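Local atomic coordinates of precorrin-6y methylase (Rhodobacter capsulatus, PDB entry 3NJR), a protein that catalyses methyl transfer to precorrin-6Y in adenosylcobalamin biosynthesis, and is represented here by its C-terminal domain, which binds S-adenosyl-L-homocysteine. Residues Leu51-Gly56 with Val71-Ala76; Glu57-Ile62 with Pro123-Ile128; Arg79-Glu84 with Asp119-Glu124. All blocks are in the same frame, centred on the assembly; numbering follows the deposited sequence.

Contact 1 of 3, residues Leu51-Gly56 with Val71-Ala76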
loop_
_atom_site.group_PDB
_atom_site.type_symbol
_atom_site.label_atom_id
_atom_site.label_comp_id
_atom_site.label_asym_id
_atom_site.label_seq_id
_atom_site.Cartn_x
_atom_site.Cartn_y
_atom_site.Cartn_z
ATOM N N LEU A 51 0.484 22.203 6.631
ATOM C CA LEU A 51 0.812 23.621 6.494
ATOM C C LEU A 51 0.336 24.378 7.728
ATOM O O LEU A 51 1.033 25.278 8.215
ATOM C CB LEU A 51 0.213 24.213 5.207
ATOM C CG LEU A 51 0.944 23.863 3.901
ATOM C CD1 LEU A 51 0.131 24.198 2.679
ATOM C CD2 LEU A 51 2.280 24.579 3.822
ATOM N N ALA A 52 -0.845 23.997 8.238
ATOM C CA ALA A 52 -1.363 24.498 9.526
ATOM C C ALA A 52 -1.496 26.018 9.595
ATOM O O ALA A 52 -0.910 26.631 10.467
ATOM C CB ALA A 52 -0.507 23.986 10.697
ATOM N N PRO A 53 -2.284 26.626 8.683
ATOM C CA PRO A 53 -2.484 28.097 8.664
ATOM C C PRO A 53 -2.912 28.677 10.026
ATOM O O PRO A 53 -3.776 28.093 10.702
ATOM C CB PRO A 53 -3.627 28.290 7.666
ATOM C CG PRO A 53 -3.763 27.023 6.925
ATOM C CD PRO A 53 -3.064 25.932 7.634
ATOM N N ARG A 54 -2.291 29.781 10.447
ATOM C CA ARG A 54 -2.832 30.603 11.533
ATOM C C ARG A 54 -3.237 31.875 10.823
ATOM O O ARG A 54 -2.715 32.183 9.769
ATOM C CB ARG A 54 -1.792 30.925 12.611
ATOM C CG ARG A 54 -1.539 29.854 13.656
ATOM C CD ARG A 54 -0.652 28.735 13.132
ATOM N NE ARG A 54 -0.181 27.890 14.232
ATOM C CZ ARG A 54 0.367 26.679 14.084
ATOM N NH1 ARG A 54 0.520 26.153 12.872
ATOM N NH2 ARG A 54 0.773 25.991 15.154
ATOM N N ARG A 55 -4.157 32.619 11.422
ATOM C CA ARG A 55 -4.711 33.849 10.843
ATOM C C ARG A 55 -3.597 34.778 10.336
ATOM O O ARG A 55 -2.656 35.078 11.069
ATOM C CB ARG A 55 -5.585 34.548 11.911
ATOM C CG ARG A 55 -6.993 34.980 11.441
ATOM C CD ARG A 55 -8.081 34.523 12.442
ATOM N NE ARG A 55 -9.432 34.356 11.875
ATOM C CZ ARG A 55 -9.740 34.106 10.595
ATOM N NH1 ARG A 55 -8.809 33.961 9.659
ATOM N NH2 ARG A 55 -11.013 33.988 10.243
ATOM N N GLY A 56 -3.698 35.193 9.073
ATOM C CA GLY A 56 -2.806 36.210 8.512
ATOM C C GLY A 56 -1.402 35.778 8.087
ATOM O O GLY A 56 -0.666 36.575 7.463
ATOM N N VAL A 71 -5.708 28.693 -2.311
ATOM C CA VAL A 71 -7.101 29.086 -2.149
ATOM C C VAL A 71 -7.573 28.568 -0.803
ATOM O O VAL A 71 -8.022 29.346 0.040
ATOM C CB VAL A 71 -7.986 28.580 -3.320
ATOM C CG1 VAL A 71 -9.443 28.736 -3.011
ATOM C CG2 VAL A 71 -7.682 29.326 -4.585
ATOM N N GLU A 72 -7.432 27.272 -0.571
ATOM C CA GLU A 72 -7.731 26.720 0.758
ATOM C C GLU A 72 -6.877 27.308 1.924
ATOM O O GLU A 72 -7.377 27.446 3.050
ATOM C CB GLU A 72 -7.716 25.188 0.733
ATOM C CG GLU A 72 -8.535 24.648 -0.415
ATOM C CD GLU A 72 -9.135 23.282 -0.167
ATOM O OE1 GLU A 72 -8.386 22.320 0.087
ATOM O OE2 GLU A 72 -10.374 23.151 -0.246
ATOM N N TRP A 73 -5.614 27.668 1.671
ATOM C CA TRP A 73 -4.799 28.293 2.725
ATOM C C TRP A 73 -5.385 29.644 3.081
ATOM O O TRP A 73 -5.563 29.932 4.258
ATOM C CB TRP A 73 -3.341 28.425 2.299
ATOM C CG TRP A 73 -2.487 29.372 3.128
ATOM C CD1 TRP A 73 -2.363 30.722 2.960
ATOM C CD2 TRP A 73 -1.592 29.026 4.214
ATOM N NE1 TRP A 73 -1.479 31.243 3.882
ATOM C CE2 TRP A 73 -0.987 30.225 4.657
ATOM C CE3 TRP A 73 -1.249 27.821 4.851
ATOM C CZ2 TRP A 73 -0.056 30.254 5.701
ATOM C CZ3 TRP A 73 -0.334 27.854 5.898
ATOM C CH2 TRP A 73 0.257 29.062 6.308
ATOM N N CYS A 74 -5.698 30.453 2.064
ATOM C CA CYS A 74 -6.292 31.782 2.263
ATOM C C CYS A 74 -7.718 31.759 2.812
ATOM O O CYS A 74 -8.094 32.649 3.568
ATOM C CB CYS A 74 -6.263 32.571 0.964
ATOM S SG CYS A 74 -4.565 33.031 0.459
ATOM N N LEU A 75 -8.505 30.742 2.426
ATOM C CA LEU A 75 -9.846 30.540 2.994
ATOM C C LEU A 75 -9.778 30.232 4.479
ATOM O O LEU A 75 -10.683 30.621 5.227
ATOM C CB LEU A 75 -10.659 29.478 2.249
ATOM C CG LEU A 75 -11.206 29.939 0.889
ATOM C CD1 LEU A 75 -11.515 28.752 -0.054
ATOM C CD2 LEU A 75 -12.417 30.874 1.025
ATOM N N ALA A 76 -8.700 29.577 4.923
ATOM C CA ALA A 76 -8.507 29.368 6.368
ATOM C C ALA A 76 -8.040 30.639 7.121
ATOM O O ALA A 76 -7.833 30.608 8.337
ATOM C CB ALA A 76 -7.565 28.191 6.621
#
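The indole of Trp73 carries Pro53 on one face and has Leu51 at its rim. Pro53 CB sits 3.9 Å from the centroid of the six-membered ring of Trp73, only 19° off the ring normal, a CH-pi contact displaced toward the CE3-CZ3 side. Pro53 CG leans over the same side, 3.4 Å from Trp73 CE3. At the edge and close to the ring plane, Leu51 O approaches Trp73 CZ3 at 3.7 Å, and Leu51 CB meets that same ring carbon. Across the opposite face, CB of Leu59 lies over the five-membered ring, while Ala125 packs on that side near CH2. The ring reaches the loop because Trp73 CG is anti to the backbone N (chi1 164°), which carries the indole along the flank of helix 68-75. At the polar end NE1 is hydrogen-bonded to Arg79 O, which helps hold the ring's rotation.

The arrangement belongs to the Rossmann-like fold of class I methyltransferases: residues 51-56 link helix 41-51 to the first strand, 58-62, and helix 68-75 is the helix that follows this strand. Ala52, with positive phi, is where the chain leaves helix 41-51 and turns so that Pro53 can face Trp73.

On its far side from the indole, Pro53 CG touches Ala76 CB at 4.0 Å, so the proline ring is wedged between the indole and the end of the helix. Arg54 NH1 folds back to donate to Ala52 O (2.8 Å) on a lone pair in the carbonyl plane. Val24 of the second subunit packs against both Pro53 and Ala76, placing the outer side of this loop-helix junction at a subunit interface.

Contact 2 of 3, residues Glu57-Ile62 with Pro123-Ile128; sequences ELLWDI and PEAVFI
Leu58 O of strand 58-62 receives two backbone donors from the start of the partner segment, Ala125 N at 3.0 Å and Glu124 N at 2.9 Å. Strands 58-62 and 125-128 are the first and fourth of the Rossmann-like methyltransferase sheet in chain order, lying side by side and parallel at its centre. Ala125 N approaches the Leu58 carbonyl almost head-on, whereas Glu124 N comes in tilted 28° from the carbonyl plane. The ladder continues as Trp60 N donates to Ala125 O, Phe127 N to Trp60 O and Ile62 N to Phe127 O; the backbone groups of Leu59 and Asp61 bond instead to strand 79-84 on the other flank. Leu58 N, just before the regular ladder, is satisfied by a side chain: Glu124 bends at chi2 (81°) to bring the anti lone pair of OE1 within 2.7 Å of Leu58 N. The nearby Glu57 carboxylate turns elsewhere, to a salt bridge with Arg149, and Asp61 OD2 is bonded to Ser70 OG.

On the Leu59 and Asp61 face, Leu59 CD1 packs against CB of both Ala125 and Phe127, and Phe127 goes on to touch the bound S-adenosyl-L-homocysteine. On the Trp60 and Ile62 face, Ile62 CD1 packs against Val126 CG1. Here Pro123 lies over one face of the Trp60 indole, its CD standing 3.6 Å from the centroid of the six-membered ring, while NE1 makes a weak hydrogen bond to Pro121 O. Asp61 OD1, beside Phe127, meets the ring at its edge, in plane, 3.4 Å from CD2.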
loop_
_atom_site.group_PDB
_atom_site.type_symbol
_atom_site.label_atom_id
_atom_site.label_comp_id
_atom_site.label_asym_id
_atom_site.label_seq_id
_atom_site.Cartn_x
_atom_site.Cartn_y
_atom_site.Cartn_z
ATOM N N GLU A 57 -1.016 34.538 8.405
ATOM C CA GLU A 57 0.280 34.016 8.003
ATOM C C GLU A 57 0.425 34.028 6.487
ATOM O O GLU A 57 -0.570 33.934 5.760
ATOM C CB GLU A 57 0.464 32.599 8.516
ATOM C CG GLU A 57 0.823 32.479 9.975
ATOM C CD GLU A 57 1.276 31.077 10.321
ATOM O OE1 GLU A 57 0.915 30.126 9.599
ATOM O OE2 GLU A 57 2.008 30.908 11.313
ATOM N N LEU A 58 1.664 34.144 6.015
ATOM C CA LEU A 58 1.947 34.213 4.572
ATOM C C LEU A 58 2.452 32.877 4.052
ATOM O O LEU A 58 3.281 32.236 4.709
ATOM C CB LEU A 58 2.943 35.339 4.254
ATOM C CG LEU A 58 3.478 35.551 2.828
ATOM C CD1 LEU A 58 2.421 35.941 1.806
ATOM C CD2 LEU A 58 4.561 36.594 2.821
ATOM N N LEU A 59 1.957 32.476 2.874
ATOM C CA LEU A 59 2.417 31.269 2.175
ATOM C C LEU A 59 3.133 31.543 0.828
ATOM O O LEU A 59 2.622 32.272 -0.041
ATOM C CB LEU A 59 1.250 30.285 1.947
ATOM C CG LEU A 59 1.541 28.975 1.179
ATOM C CD1 LEU A 59 2.260 27.929 2.022
ATOM C CD2 LEU A 59 0.310 28.380 0.535
ATOM N N TRP A 60 4.302 30.942 0.646
ATOM C CA TRP A 60 4.867 30.811 -0.690
ATOM C C TRP A 60 4.374 29.485 -1.219
ATOM O O TRP A 60 4.644 28.455 -0.622
ATOM C CB TRP A 60 6.414 30.817 -0.640
ATOM C CG TRP A 60 7.019 32.184 -0.525
ATOM C CD1 TRP A 60 6.354 33.365 -0.367
ATOM C CD2 TRP A 60 8.411 32.509 -0.535
ATOM N NE1 TRP A 60 7.234 34.399 -0.296
ATOM C CE2 TRP A 60 8.511 33.906 -0.387
ATOM C CE3 TRP A 60 9.591 31.754 -0.642
ATOM C CZ2 TRP A 60 9.756 34.574 -0.356
ATOM C CZ3 TRP A 60 10.814 32.414 -0.606
ATOM C CH2 TRP A 60 10.887 33.807 -0.468
ATOM N N ASP A 61 3.641 29.505 -2.321
ATOM C CA ASP A 61 3.178 28.270 -2.961
ATOM C C ASP A 61 3.949 28.105 -4.260
ATOM O O ASP A 61 3.623 28.731 -5.268
ATOM C CB ASP A 61 1.650 28.321 -3.201
ATOM C CG ASP A 61 1.102 27.121 -4.021
ATOM O OD1 ASP A 61 1.890 26.220 -4.461
ATOM O OD2 ASP A 61 -0.149 27.079 -4.240
ATOM N N ILE A 62 4.979 27.269 -4.237
ATOM C CA ILE A 62 5.768 27.037 -5.438
ATOM C C ILE A 62 5.163 25.918 -6.277
ATOM O O ILE A 62 4.893 24.827 -5.775
ATOM C CB ILE A 62 7.239 26.755 -5.109
ATOM C CG1 ILE A 62 7.875 27.990 -4.459
ATOM C CG2 ILE A 62 7.999 26.357 -6.378
ATOM C CD1 ILE A 62 8.891 27.674 -3.406
ATOM N N PRO A 123 8.077 34.309 3.789
ATOM C CA PRO A 123 6.791 33.774 4.212
ATOM C C PRO A 123 6.880 33.221 5.617
ATOM O O PRO A 123 7.990 33.094 6.134
ATOM C CB PRO A 123 6.592 32.622 3.246
ATOM C CG PRO A 123 8.012 32.098 3.058
ATOM C CD PRO A 123 8.836 33.335 2.976
ATOM N N GLU A 124 5.720 32.909 6.211
ATOM C CA GLU A 124 5.641 32.167 7.461
ATOM C C GLU A 124 5.633 30.644 7.178
ATOM O O GLU A 124 6.072 29.847 8.017
ATOM C CB GLU A 124 4.399 32.584 8.249
ATOM C CG GLU A 124 4.553 33.838 9.144
ATOM C CD GLU A 124 4.426 35.170 8.395
ATOM O OE1 GLU A 124 3.555 35.310 7.501
ATOM O OE2 GLU A 124 5.206 36.108 8.705
ATOM N N ALA A 125 5.143 30.265 5.985
ATOM C CA ALA A 125 5.138 28.880 5.467
ATOM C C ALA A 125 5.446 28.789 3.949
ATOM O O ALA A 125 5.125 29.720 3.195
ATOM C CB ALA A 125 3.796 28.221 5.766
ATOM N N VAL A 126 6.048 27.674 3.505
ATOM C CA VAL A 126 6.281 27.412 2.059
ATOM C C VAL A 126 5.759 26.040 1.646
ATOM O O VAL A 126 5.921 25.056 2.377
ATOM C CB VAL A 126 7.764 27.361 1.683
ATOM C CG1 VAL A 126 7.937 27.412 0.158
ATOM C CG2 VAL A 126 8.575 28.426 2.372
ATOM N N PHE A 127 5.168 25.962 0.459
ATOM C CA PHE A 127 4.700 24.696 -0.078
ATOM C C PHE A 127 5.324 24.494 -1.421
ATOM O O PHE A 127 5.236 25.353 -2.292
ATOM C CB PHE A 127 3.166 24.643 -0.205
ATOM C CG PHE A 127 2.659 23.453 -0.997
ATOM C CD1 PHE A 127 2.715 22.167 -0.467
ATOM C CD2 PHE A 127 2.155 23.618 -2.292
ATOM C CE1 PHE A 127 2.269 21.057 -1.203
ATOM C CE2 PHE A 127 1.706 22.502 -3.048
ATOM C CZ PHE A 127 1.752 21.220 -2.487
ATOM N N ILE A 128 5.954 23.341 -1.591
ATOM C CA ILE A 128 6.494 22.953 -2.893
ATOM C C ILE A 128 5.711 21.768 -3.432
ATOM O O ILE A 128 5.857 20.634 -2.947
ATOM C CB ILE A 128 7.991 22.578 -2.835
ATOM C CG1 ILE A 128 8.825 23.716 -2.227
ATOM C CG2 ILE A 128 8.496 22.252 -4.223
ATOM C CD1 ILE A 128 9.114 23.585 -0.741
#

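Contact 3 of 3, residues Arg79-Glu84 with Asp119-Glu124; sequences RAITIE and DLPLPE. With SAH (S-adenosyl-L-homocysteine), chain C.
With CG1 of Ile81 beside the backbone N (chi1 -65°), CG2 lies anti to that nitrogen and points at the loop, while the extended CG1 branch presents a second methyl: CG2 meets Leu120 CD1 at 3.7 Å and CD1 meets Pro121 CD at 4.0 Å. Leu120, extended (chi2 -179°), places CD1 between Ile81 and Ile83, meeting Ile83 CD1 tip to tip at 3.6 Å. The outer end is polar but loose. Arg79 NH2 stands 4.1 Å from Glu124 OE1, beyond salt-bridge range, with guanidinium and carboxylate planes 50° apart; each has a firmer partner, Gly56 O for Arg79 NE and Leu58 N for Glu124 OE1.

At the opposite end of the strand, Glu84 grips the ribose of S-adenosyl-L-homocysteine with both oxygens: O3' donates to OE1 and O2' to OE2, each at 2.7 Å. An acidic residue ending the second strand and holding the ribose hydroxyls is a hallmark of class I methyltransferases. Gly65 N and Arg86 N bond to this carboxylate.

Strand 79-84 runs between strands 58-62 and 106-110; loop 119-124 covers its Ile81 face, with Leu120 also touching Trp60 and Arg107, while helix 68-75 packs on Ala80 across the sheet.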
loop_
_atom_site.group_PDB
_atom_site.type_symbol
_atom_site.label_atom_id
_atom_site.label_comp_id
_atom_site.label_asym_id
_atom_site.label_seq_id
_atom_site.Cartn_x
_atom_site.Cartn_y
_atom_site.Cartn_z
ATOM N N ARG A 79 -2.664 34.552 3.966
ATOM C CA ARG A 79 -2.370 35.256 2.703
ATOM C C ARG A 79 -1.353 34.397 1.931
ATOM O O ARG A 79 -0.615 33.625 2.542
ATOM C CB ARG A 79 -1.773 36.643 2.961
ATOM C CG ARG A 79 -2.559 37.537 3.912
ATOM C CD ARG A 79 -1.766 38.803 4.228
ATOM N NE ARG A 79 -0.704 38.531 5.204
ATOM C CZ ARG A 79 0.599 38.783 5.022
ATOM N NH1 ARG A 79 1.037 39.348 3.897
ATOM N NH2 ARG A 79 1.477 38.485 5.981
ATOM N N ALA A 80 -1.317 34.516 0.603
ATOM C CA ALA A 80 -0.426 33.683 -0.206
ATOM C C ALA A 80 0.093 34.378 -1.446
ATOM O O ALA A 80 -0.623 35.191 -2.052
ATOM C CB ALA A 80 -1.113 32.410 -0.605
ATOM N N ILE A 81 1.331 34.052 -1.822
ATOM C CA ILE A 81 1.865 34.367 -3.151
ATOM C C ILE A 81 2.053 33.042 -3.891
ATOM O O ILE A 81 2.691 32.125 -3.374
ATOM C CB ILE A 81 3.220 35.119 -3.072
ATOM C CG1 ILE A 81 3.033 36.491 -2.431
ATOM C CG2 ILE A 81 3.837 35.268 -4.455
ATOM C CD1 ILE A 81 4.274 37.049 -1.833
ATOM N N THR A 82 1.514 32.952 -5.101
ATOM C CA THR A 82 1.441 31.696 -5.854
ATOM C C THR A 82 2.277 31.797 -7.116
ATOM O O THR A 82 1.978 32.599 -7.972
ATOM C CB THR A 82 -0.032 31.381 -6.222
ATOM O OG1 THR A 82 -0.827 31.434 -5.028
ATOM C CG2 THR A 82 -0.176 30.006 -6.871
ATOM N N ILE A 83 3.299 30.957 -7.223
ATOM C CA ILE A 83 4.304 31.032 -8.286
ATOM C C ILE A 83 4.097 29.942 -9.330
ATOM O O ILE A 83 4.251 28.766 -9.020
ATOM C CB ILE A 83 5.716 30.792 -7.691
ATOM C CG1 ILE A 83 5.809 31.252 -6.217
ATOM C CG2 ILE A 83 6.837 31.328 -8.615
ATOM C CD1 ILE A 83 5.797 32.737 -6.003
ATOM N N GLU A 84 3.767 30.326 -10.563
ATOM C CA GLU A 84 3.552 29.373 -11.672
ATOM C C GLU A 84 4.106 29.933 -13.016
ATOM O O GLU A 84 3.825 31.099 -13.363
ATOM C CB GLU A 84 2.055 29.038 -11.769
ATOM C CG GLU A 84 1.568 28.312 -13.031
ATOM C CD GLU A 84 2.234 26.947 -13.260
ATOM O OE1 GLU A 84 2.113 26.043 -12.398
ATOM O OE2 GLU A 84 2.875 26.783 -14.321
ATOM N N ASP A 119 12.392 38.795 -5.031
ATOM C CA ASP A 119 11.892 40.064 -4.469
ATOM C C ASP A 119 10.633 39.930 -3.596
ATOM O O ASP A 119 10.003 40.936 -3.245
ATOM C CB ASP A 119 11.682 41.131 -5.562
ATOM C CG ASP A 119 10.681 40.695 -6.643
ATOM O OD1 ASP A 119 10.218 39.516 -6.611
ATOM O OD2 ASP A 119 10.375 41.536 -7.539
ATOM N N LEU A 120 10.257 38.706 -3.246
ATOM C CA LEU A 120 9.058 38.502 -2.469
ATOM C C LEU A 120 9.378 38.664 -0.996
ATOM O O LEU A 120 10.510 38.398 -0.578
ATOM C CB LEU A 120 8.472 37.127 -2.748
ATOM C CG LEU A 120 8.126 36.858 -4.209
ATOM C CD1 LEU A 120 7.536 35.467 -4.369
ATOM C CD2 LEU A 120 7.190 37.916 -4.741
ATOM N N PRO A 121 8.398 39.123 -0.205
ATOM C CA PRO A 121 8.605 39.144 1.250
ATOM C C PRO A 121 8.709 37.715 1.773
ATOM O O PRO A 121 8.079 36.822 1.203
ATOM C CB PRO A 121 7.323 39.807 1.786
ATOM C CG PRO A 121 6.297 39.627 0.684
ATOM C CD PRO A 121 7.077 39.649 -0.604
ATOM N N LEU A 122 9.486 37.503 2.833
ATOM C CA LEU A 122 9.662 36.164 3.400
ATOM C C LEU A 122 8.375 35.593 4.046
ATOM O O LEU A 122 7.661 36.293 4.769
ATOM C CB LEU A 122 10.838 36.137 4.385
ATOM C CG LEU A 122 12.256 36.364 3.820
ATOM C CD1 LEU A 122 13.315 36.364 4.927
ATOM C CD2 LEU A 122 12.627 35.367 2.711
ATOM N N PRO A 123 8.077 34.309 3.789
ATOM C CA PRO A 123 6.791 33.774 4.212
ATOM C C PRO A 123 6.880 33.221 5.617
ATOM O O PRO A 123 7.990 33.094 6.134
ATOM C CB PRO A 123 6.592 32.622 3.246
ATOM C CG PRO A 123 8.012 32.098 3.058
ATOM C CD PRO A 123 8.836 33.335 2.976
ATOM N N GLU A 124 5.720 32.909 6.211
ATOM C CA GLU A 124 5.641 32.167 7.461
ATOM C C GLU A 124 5.633 30.644 7.178
ATOM O O GLU A 124 6.072 29.847 8.017
ATOM C CB GLU A 124 4.399 32.584 8.249
ATOM C CG GLU A 124 4.553 33.838 9.144
ATOM C CD GLU A 124 4.426 35.170 8.395
ATOM O OE1 GLU A 124 3.555 35.310 7.501
ATOM O OE2 GLU A 124 5.206 36.108 8.705
HETATM N N SAH C . -0.460 22.345 -6.231
HETATM C CA SAH C . -1.057 22.352 -7.603
HETATM C CB SAH C . -0.711 21.046 -8.321
HETATM C CG SAH C . 0.097 21.276 -9.604
HETATM S SD SAH C . 1.765 20.725 -9.393
HETATM C C SAH C . -2.548 22.582 -7.528
HETATM O O SAH C . -3.191 23.050 -8.467
HETATM O OXT SAH C . -3.188 22.319 -6.517
HETATM C "C5'" SAH C . 2.524 20.989 -10.977
HETATM C "C4'" SAH C . 2.701 22.468 -11.356
HETATM O "O4'" SAH C . 3.952 23.030 -10.914
HETATM C "C3'" SAH C . 2.669 22.638 -12.871
HETATM O "O3'" SAH C . 1.585 23.490 -13.224
HETATM C "C2'" SAH C . 3.983 23.299 -13.252
HETATM O "O2'" SAH C . 3.841 24.302 -14.268
HETATM C "C1'" SAH C . 4.472 23.895 -11.939
HETATM N N9 SAH C . 5.957 24.070 -11.951
HETATM C C8 SAH C . 6.850 23.237 -12.529
HETATM N N7 SAH C . 8.118 23.692 -12.384
HETATM C C5 SAH C . 8.055 24.848 -11.700
HETATM C C6 SAH C . 9.029 25.849 -11.194
HETATM N N6 SAH C . 10.346 25.663 -11.423
HETATM N N1 SAH C . 8.569 26.934 -10.513
HETATM C C2 SAH C . 7.252 27.110 -10.293
HETATM N N3 SAH C . 6.316 26.237 -10.723
HETATM C C4 SAH C . 6.634 25.103 -11.417
#

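Overall arrangement
Contact 2 is the buried centre of the three, a parallel strand pair held by backbone bonds, whereas contacts 1 and 3 are partly buried and rest mainly on apolar side chains. They lie on opposite faces of the sheet: contact 1 on the side of helix 68-75, contact 3 on the other face, where the loop leading into strand 125-128 packs on Ile81 and Ile83. Contacts 2 and 3 share Pro123 and Glu124, and their strands 58-62 and 79-84 are neighbours, joined by bonds such as Leu59 O with Ile81 N. Contact 1 alone reaches a second subunit, while contacts 2 and 3 include residues of the S-adenosyl-L-homocysteine pocket.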